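Penicillin binding protein 2X (Streptococcus thermophilus, PDB 5U47) probably forms the peptide cross-links between glycan strands of septal peptidoglycan as a transpeptidase, and is probably inactivated when beta-lactams acylate its essential serine. Local coordinates at residues A289-G294 with I542-V547; N245-V250 with V414-M419. The protein carries 1 engineered substitution. All coordinates share one frame; numbering follows the deposited sequence.

Contact 1. Residues A289-G294 with I542-V547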
ATOM      1  N   ALA A 289       7.838  -5.619  -5.908  1.00 28.22           N
ATOM      2  CA  ALA A 289       9.273  -5.905  -6.025  1.00 28.63           C
ATOM      3  C   ALA A 289       9.759  -6.909  -4.963  1.00 28.09           C
ATOM      4  O   ALA A 289       9.434  -6.765  -3.794  1.00 26.30           O
ATOM      5  CB  ALA A 289      10.080  -4.614  -5.889  1.00 28.58           C
ATOM      6  N   GLN A 290      10.495  -7.931  -5.393  1.00 28.36           N
ATOM      7  CA  GLN A 290      11.111  -8.905  -4.482  1.00 29.49           C
ATOM      8  C   GLN A 290      12.606  -8.652  -4.502  1.00 29.86           C
ATOM      9  O   GLN A 290      13.179  -8.500  -5.568  1.00 30.12           O
ATOM     10  CB  GLN A 290      10.847 -10.343  -4.915  1.00 30.83           C
ATOM     11  CG  GLN A 290       9.391 -10.730  -4.762  1.00 31.84           C
ATOM     12  CD  GLN A 290       9.118 -12.175  -5.090  1.00 34.06           C
ATOM     13  OE1 GLN A 290       8.131 -12.739  -4.631  1.00 34.93           O
ATOM     14  NE2 GLN A 290       9.983 -12.785  -5.892  1.00 36.00           N
ATOM     15  N   TYR A 291      13.241  -8.621  -3.341  1.00 28.41           N
ATOM     16  CA  TYR A 291      14.673  -8.351  -3.307  1.00 28.55           C
ATOM     17  C   TYR A 291      15.322  -8.964  -2.070  1.00 27.26           C
ATOM     18  O   TYR A 291      14.643  -9.306  -1.098  1.00 26.78           O
ATOM     19  CB  TYR A 291      14.886  -6.817  -3.349  1.00 27.92           C
ATOM     20  CG  TYR A 291      14.280  -6.052  -2.156  1.00 26.72           C
ATOM     21  CD1 TYR A 291      12.925  -5.674  -2.134  1.00 26.48           C
ATOM     22  CD2 TYR A 291      15.062  -5.707  -1.072  1.00 26.92           C
ATOM     23  CE1 TYR A 291      12.388  -5.000  -1.052  1.00 26.59           C
ATOM     24  CE2 TYR A 291      14.542  -5.006   0.017  1.00 27.38           C
ATOM     25  CZ  TYR A 291      13.206  -4.662   0.031  1.00 27.52           C
ATOM     26  OH  TYR A 291      12.704  -3.987   1.120  1.00 27.26           O
ATOM     27  N   GLU A 292      16.631  -9.111  -2.110  1.00 27.77           N
ATOM     28  CA  GLU A 292      17.373  -9.585  -0.955  1.00 28.68           C
ATOM     29  C   GLU A 292      17.571  -8.324  -0.115  1.00 27.40           C
ATOM     30  O   GLU A 292      18.194  -7.381  -0.584  1.00 28.58           O
ATOM     31  CB  GLU A 292      18.684 -10.260  -1.378  1.00 30.31           C
ATOM     32  CG  GLU A 292      18.433 -11.481  -2.272  1.00 33.04           C
ATOM     33  CD  GLU A 292      19.676 -12.318  -2.572  1.00 35.97           C
ATOM     34  OE1 GLU A 292      20.628 -12.364  -1.773  1.00 36.21           O
ATOM     35  OE2 GLU A 292      19.682 -12.959  -3.625  1.00 41.05           O
ATOM     36  N   PRO A 293      17.043  -8.303   1.120  1.00 25.63           N
ATOM     37  CA  PRO A 293      17.078  -7.059   1.900  1.00 25.75           C
ATOM     38  C   PRO A 293      18.394  -6.668   2.507  1.00 26.70           C
ATOM     39  O   PRO A 293      18.554  -5.488   2.847  1.00 26.66           O
ATOM     40  CB  PRO A 293      16.083  -7.327   3.028  1.00 24.93           C
ATOM     41  CG  PRO A 293      16.237  -8.786   3.257  1.00 25.16           C
ATOM     42  CD  PRO A 293      16.454  -9.404   1.897  1.00 25.50           C
ATOM     43  N   GLY A 294      19.327  -7.618   2.663  1.00 27.35           N
ATOM     44  CA  GLY A 294      20.606  -7.284   3.265  1.00 27.73           C
ATOM     45  C   GLY A 294      20.486  -7.091   4.777  1.00 28.25           C
ATOM     46  O   GLY A 294      19.525  -7.554   5.414  1.00 25.10           O
ATOM     47  N   ILE A 542       8.224   4.477  12.558  1.00 21.37           N
ATOM     48  CA  ILE A 542       9.203   3.630  11.903  1.00 22.32           C
ATOM     49  C   ILE A 542       9.362   4.221  10.498  1.00 21.65           C
ATOM     50  O   ILE A 542       8.366   4.590   9.847  1.00 20.29           O
ATOM     51  CB  ILE A 542       8.698   2.181  11.679  1.00 23.28           C
ATOM     52  CG1 ILE A 542       8.340   1.500  12.997  1.00 24.57           C
ATOM     53  CG2 ILE A 542       9.757   1.344  10.950  1.00 24.76           C
ATOM     54  CD1 ILE A 542       7.469   0.260  12.798  1.00 26.07           C
ATOM     55  N   MET A 543      10.597   4.301  10.033  1.00 21.00           N
ATOM     56  CA  MET A 543      10.857   4.727   8.667  1.00 20.58           C
ATOM     57  C   MET A 543      11.818   3.738   8.019  1.00 20.09           C
ATOM     58  O   MET A 543      12.796   3.304   8.640  1.00 21.02           O
ATOM     59  CB  MET A 543      11.410   6.142   8.628  1.00 21.48           C
ATOM     60  CG  MET A 543      11.533   6.678   7.222  1.00 22.56           C
ATOM     61  SD  MET A 543      11.861   8.448   7.218  1.00 23.56           S
ATOM     62  CE  MET A 543      11.673   8.760   5.470  1.00 23.36           C
ATOM     63  N   TYR A 544      11.542   3.387   6.774  1.00 19.67           N
ATOM     64  CA  TYR A 544      12.379   2.443   6.017  1.00 20.10           C
ATOM     65  C   TYR A 544      12.683   3.048   4.666  1.00 19.76           C
ATOM     66  O   TYR A 544      11.761   3.443   3.933  1.00 18.66           O
ATOM     67  CB  TYR A 544      11.642   1.115   5.886  1.00 21.25           C
ATOM     68  CG  TYR A 544      12.337   0.008   5.125  1.00 21.77           C
ATOM     69  CD1 TYR A 544      13.638  -0.375   5.432  1.00 22.28           C
ATOM     70  CD2 TYR A 544      11.649  -0.752   4.201  1.00 22.93           C
ATOM     71  CE1 TYR A 544      14.253  -1.431   4.775  1.00 23.21           C
ATOM     72  CE2 TYR A 544      12.264  -1.806   3.530  1.00 23.16           C
ATOM     73  CZ  TYR A 544      13.559  -2.149   3.830  1.00 23.11           C
ATOM     74  OH  TYR A 544      14.171  -3.199   3.169  1.00 24.13           O
ATOM     75  N   VAL A 545      13.970   3.107   4.328  1.00 19.84           N
ATOM     76  CA  VAL A 545      14.431   3.710   3.083  1.00 21.30           C
ATOM     77  C   VAL A 545      15.355   2.767   2.358  1.00 22.27           C
ATOM     78  O   VAL A 545      16.182   2.111   3.005  1.00 22.67           O
ATOM     79  CB  VAL A 545      15.175   5.033   3.376  1.00 21.63           C
ATOM     80  CG1 VAL A 545      15.675   5.686   2.094  1.00 22.32           C
ATOM     81  CG2 VAL A 545      14.267   5.979   4.132  1.00 21.45           C
ATOM     82  N   THR A 546      15.216   2.691   1.030  1.00 22.52           N
ATOM     83  CA  THR A 546      16.071   1.865   0.193  1.00 24.16           C
ATOM     84  C   THR A 546      16.459   2.645  -1.069  1.00 24.84           C
ATOM     85  O   THR A 546      15.730   3.514  -1.507  1.00 25.13           O
ATOM     86  CB  THR A 546      15.387   0.551  -0.275  1.00 26.29           C
ATOM     87  OG1 THR A 546      14.440   0.825  -1.324  1.00 27.26           O
ATOM     88  CG2 THR A 546      14.681  -0.185   0.893  1.00 25.89           C
ATOM     89  N   VAL A 547      17.631   2.336  -1.606  1.00 25.11           N
ATOM     90  CA  VAL A 547      18.120   2.879  -2.859  1.00 25.81           C
ATOM     91  C   VAL A 547      18.963   1.773  -3.506  1.00 27.20           C
ATOM     92  O   VAL A 547      19.847   1.182  -2.856  1.00 26.50           O
ATOM     93  CB  VAL A 547      18.930   4.196  -2.696  1.00 26.45           C
ATOM     94  CG1 VAL A 547      20.126   4.014  -1.790  1.00 27.34           C
ATOM     95  CG2 VAL A 547      19.372   4.723  -4.059  1.00 27.67           C
TER
HETATM   96  O   HOH W   1      16.756  -3.666   3.705  1.00 23.13           O
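Y544 OH is held by two partners at once: Y291 OH, hydrogen-bonded at 2.6 Å, and a water, water 1, whose oxygen lies 2.7 Å from it. The angle at Y544 OH from its own CZ is about 111° to Y291 OH and about 118° to the water. Both partners lie in the plane of the Y544 ring, at its edge. Y544 OH likewise lies in the ring plane of Y291, so each hydroxyl comes in at the edge of the other ring, the side chains approaching from opposite directions, without stacking. Water 1 carries the link further by donating to P293 O at 2.7 Å, tying the loop backbone to the strand side chain.

Residues 542-547 belong to strand 541-548, the central strand of the five-stranded antiparallel sheet of the penicillin-binding transpeptidase domain. Residues 289-294 lie in the loop that leads to helix 297-308, at whose start S295 and K298 fit the SxxK pattern of this family, S295 thus being probably the acylated serine.

In Y544, CG stands anti to the backbone N (chi1 180°), which sends the ring off the sheet toward the loop. T546 CG2, two residues on, covers one face of that ring 3.7 Å above its plane, displaced toward the rim, and it also comes within 4.3 Å of Y291 OH. T546 OG1 is engaged instead with S247 on the adjoining strand. F423 of helix 416-427 meets the Y544 ring edge-to-face, while Y291 also packs on L527 of strand 526-534.

Contact 2. Residues N245-V250 with V414-M419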
ATOM      1  N   ASN A 245      16.684   3.153  -8.571  1.00 28.00           N
ATOM      2  CA  ASN A 245      15.370   3.199  -7.922  1.00 26.20           C
ATOM      3  C   ASN A 245      15.535   3.439  -6.434  1.00 24.83           C
ATOM      4  O   ASN A 245      16.639   3.366  -5.905  1.00 25.17           O
ATOM      5  CB  ASN A 245      14.501   1.956  -8.233  1.00 27.98           C
ATOM      6  CG  ASN A 245      15.008   0.692  -7.588  1.00 29.25           C
ATOM      7  OD1 ASN A 245      15.151   0.624  -6.370  1.00 28.47           O
ATOM      8  ND2 ASN A 245      15.247  -0.340  -8.404  1.00 30.71           N
ATOM      9  N   ALA A 246      14.447   3.793  -5.767  1.00 23.77           N
ATOM     10  CA  ALA A 246      14.498   4.021  -4.335  1.00 22.91           C
ATOM     11  C   ALA A 246      13.089   3.977  -3.782  1.00 24.17           C
ATOM     12  O   ALA A 246      12.113   4.095  -4.540  1.00 23.72           O
ATOM     13  CB  ALA A 246      15.155   5.368  -4.020  1.00 23.84           C
ATOM     14  N   SER A 247      12.987   3.801  -2.462  1.00 23.29           N
ATOM     15  CA  SER A 247      11.710   3.788  -1.796  1.00 23.06           C
ATOM     16  C   SER A 247      11.876   4.339  -0.390  1.00 21.50           C
ATOM     17  O   SER A 247      12.961   4.307   0.174  1.00 20.88           O
ATOM     18  CB  SER A 247      11.153   2.376  -1.729  1.00 24.65           C
ATOM     19  OG  SER A 247      11.957   1.590  -0.873  1.00 28.92           O
ATOM     20  N   ALA A 248      10.782   4.843   0.155  1.00 20.26           N
ATOM     21  CA  ALA A 248      10.728   5.352   1.524  1.00 19.37           C
ATOM     22  C   ALA A 248       9.311   5.248   2.034  1.00 19.83           C
ATOM     23  O   ALA A 248       8.367   5.671   1.325  1.00 19.95           O
ATOM     24  CB  ALA A 248      11.172   6.781   1.573  1.00 19.41           C
ATOM     25  N   THR A 249       9.158   4.716   3.250  1.00 18.71           N
ATOM     26  CA  THR A 249       7.869   4.584   3.877  1.00 19.31           C
ATOM     27  C   THR A 249       7.952   4.903   5.360  1.00 19.08           C
ATOM     28  O   THR A 249       8.895   4.493   6.045  1.00 17.94           O
ATOM     29  CB  THR A 249       7.309   3.153   3.679  1.00 20.33           C
ATOM     30  OG1 THR A 249       7.121   2.910   2.281  1.00 21.82           O
ATOM     31  CG2 THR A 249       5.977   2.974   4.364  1.00 20.52           C
ATOM     32  N   VAL A 250       6.959   5.641   5.842  1.00 19.23           N
ATOM     33  CA  VAL A 250       6.837   5.971   7.260  1.00 19.91           C
ATOM     34  C   VAL A 250       5.599   5.241   7.801  1.00 20.00           C
ATOM     35  O   VAL A 250       4.515   5.322   7.216  1.00 19.43           O
ATOM     36  CB  VAL A 250       6.669   7.479   7.475  1.00 19.87           C
ATOM     37  CG1 VAL A 250       6.515   7.809   8.976  1.00 21.12           C
ATOM     38  CG2 VAL A 250       7.837   8.232   6.879  1.00 20.75           C
ATOM     39  N   VAL A 414      12.399 -10.805  -0.113  1.00 26.04           N
ATOM     40  CA  VAL A 414      11.263 -10.176   0.579  1.00 24.83           C
ATOM     41  C   VAL A 414      10.671  -9.034  -0.242  1.00 23.70           C
ATOM     42  O   VAL A 414      11.253  -8.621  -1.251  1.00 23.90           O
ATOM     43  CB  VAL A 414      11.720  -9.548   1.919  1.00 24.65           C
ATOM     44  CG1 VAL A 414      12.424 -10.571   2.792  1.00 26.43           C
ATOM     45  CG2 VAL A 414      12.622  -8.325   1.702  1.00 24.33           C
ATOM     46  N   THR A 415       9.514  -8.536   0.196  1.00 22.93           N
ATOM     47  CA  THR A 415       8.932  -7.326  -0.333  1.00 22.40           C
ATOM     48  C   THR A 415       9.100  -6.292   0.770  1.00 22.50           C
ATOM     49  O   THR A 415       9.310  -6.632   1.947  1.00 21.70           O
ATOM     50  CB  THR A 415       7.425  -7.447  -0.623  1.00 22.84           C
ATOM     51  OG1 THR A 415       6.742  -7.792   0.584  1.00 21.56           O
ATOM     52  CG2 THR A 415       7.180  -8.502  -1.642  1.00 24.24           C
ATOM     53  N   GLN A 416       8.998  -5.021   0.398  1.00 22.59           N
ATOM     54  CA  GLN A 416       9.123  -3.935   1.364  1.00 21.81           C
ATOM     55  C   GLN A 416       8.075  -4.079   2.455  1.00 22.44           C
ATOM     56  O   GLN A 416       8.370  -3.892   3.650  1.00 20.66           O
ATOM     57  CB  GLN A 416       8.964  -2.559   0.682  1.00 22.82           C
ATOM     58  CG  GLN A 416       9.000  -1.429   1.724  1.00 23.98           C
ATOM     59  CD  GLN A 416       8.805  -0.031   1.200  1.00 24.37           C
ATOM     60  OE1 GLN A 416       8.722   0.905   2.000  1.00 26.05           O
ATOM     61  NE2 GLN A 416       8.693   0.133  -0.120  1.00 24.03           N
ATOM     62  N   VAL A 417       6.849  -4.411   2.055  1.00 20.04           N
ATOM     63  CA  VAL A 417       5.769  -4.520   3.035  1.00 20.19           C
ATOM     64  C   VAL A 417       6.000  -5.692   4.024  1.00 20.28           C
ATOM     65  O   VAL A 417       5.589  -5.597   5.172  1.00 20.09           O
ATOM     66  CB  VAL A 417       4.387  -4.495   2.371  1.00 20.31           C
ATOM     67  CG1 VAL A 417       4.145  -5.776   1.568  1.00 20.78           C
ATOM     68  CG2 VAL A 417       3.295  -4.235   3.404  1.00 20.38           C
ATOM     69  N   GLN A 418       6.675  -6.767   3.598  1.00 20.47           N
ATOM     70  CA  GLN A 418       7.051  -7.854   4.537  1.00 21.51           C
ATOM     71  C   GLN A 418       8.059  -7.340   5.580  1.00 22.13           C
ATOM     72  O   GLN A 418       7.970  -7.662   6.776  1.00 21.33           O
ATOM     73  CB  GLN A 418       7.609  -9.060   3.798  1.00 20.96           C
ATOM     74  CG  GLN A 418       6.549  -9.854   3.065  1.00 21.89           C
ATOM     75  CD  GLN A 418       7.126 -10.991   2.264  1.00 23.53           C
ATOM     76  OE1 GLN A 418       8.190 -10.849   1.650  1.00 25.02           O
ATOM     77  NE2 GLN A 418       6.411 -12.118   2.230  1.00 23.07           N
ATOM     78  N   MET A 419       9.003  -6.508   5.132  1.00 21.90           N
ATOM     79  CA  MET A 419       9.947  -5.921   6.063  1.00 21.80           C
ATOM     80  C   MET A 419       9.231  -5.007   7.052  1.00 21.56           C
ATOM     81  O   MET A 419       9.507  -5.047   8.242  1.00 20.78           O
ATOM     82  CB  MET A 419      11.062  -5.159   5.333  1.00 23.12           C
ATOM     83  CG  MET A 419      11.974  -6.057   4.493  1.00 24.20           C
ATOM     84  SD  MET A 419      12.801  -7.360   5.440  1.00 26.76           S
ATOM     85  CE  MET A 419      13.834  -6.419   6.555  1.00 26.88           C
TER
HETATM   86  O   HOH W   2      11.106   1.865   1.805  1.00 33.02           O
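Strand residues 245-250 and the first turn of helix 416-427 have their nearest pair of CA atoms in S247 and Q416, 8.7 Å apart, a gap bridged by side chains. The turn itself is fixed by a capping box: Q418 N donates to T415 OG1 at 3.2 Å, and T415 N donates back to Q418 OE1 at 3.0 Å.

Q416 does the bridging. Its CG is anti to the backbone N (chi1 176°) and the chain stays extended beyond it, so the amide is carried the full length of the side chain to the strand. There T249 OG1 donates to Q416 OE1 at 2.6 Å, with a C=O...donor angle of 135° and the donor tilted 32° from the carbonyl plane. Water 2 adds a weak bond to the same OE1 and also contacts S247 OG at 2.8 Å. Between S247 OG and Q416 NE2, 3.7 Å apart, there is contact without a direct bond; NE2 is taken up by R285 O, which with the T249 bond fixes both ends of this buried amide. T249 OG1 has a second partner in T261 OG1, and S247 OG is bonded to T546 OG1.

Strand 245-252 runs between strands 258-264 and 541-548 in the antiparallel sheet of the transpeptidase domain, and helices pack on both faces here: 416-427 over S247 and T249, 224-241 on the other, where A248 touches L230 and M234.

Contacts 1 and 2 have centres about 5 Å apart and share one sheet, in which strands 541-548 and 245-252 are neighbours. A probable hydrogen bond between T546 OG1 and S247 OG, 2.6 Å long, joins the two strands; separately, the loop of contact 1 meets the approach to the helix of contact 2 through Y291 O and V414 N, 2.9 Å apart. All four segments are therefore connected, and their order along the chain alternates. Segment 289-294 ends directly before S295, the presumed acylated serine, and M419 packs on T296, which places both contacts beside the probable active site.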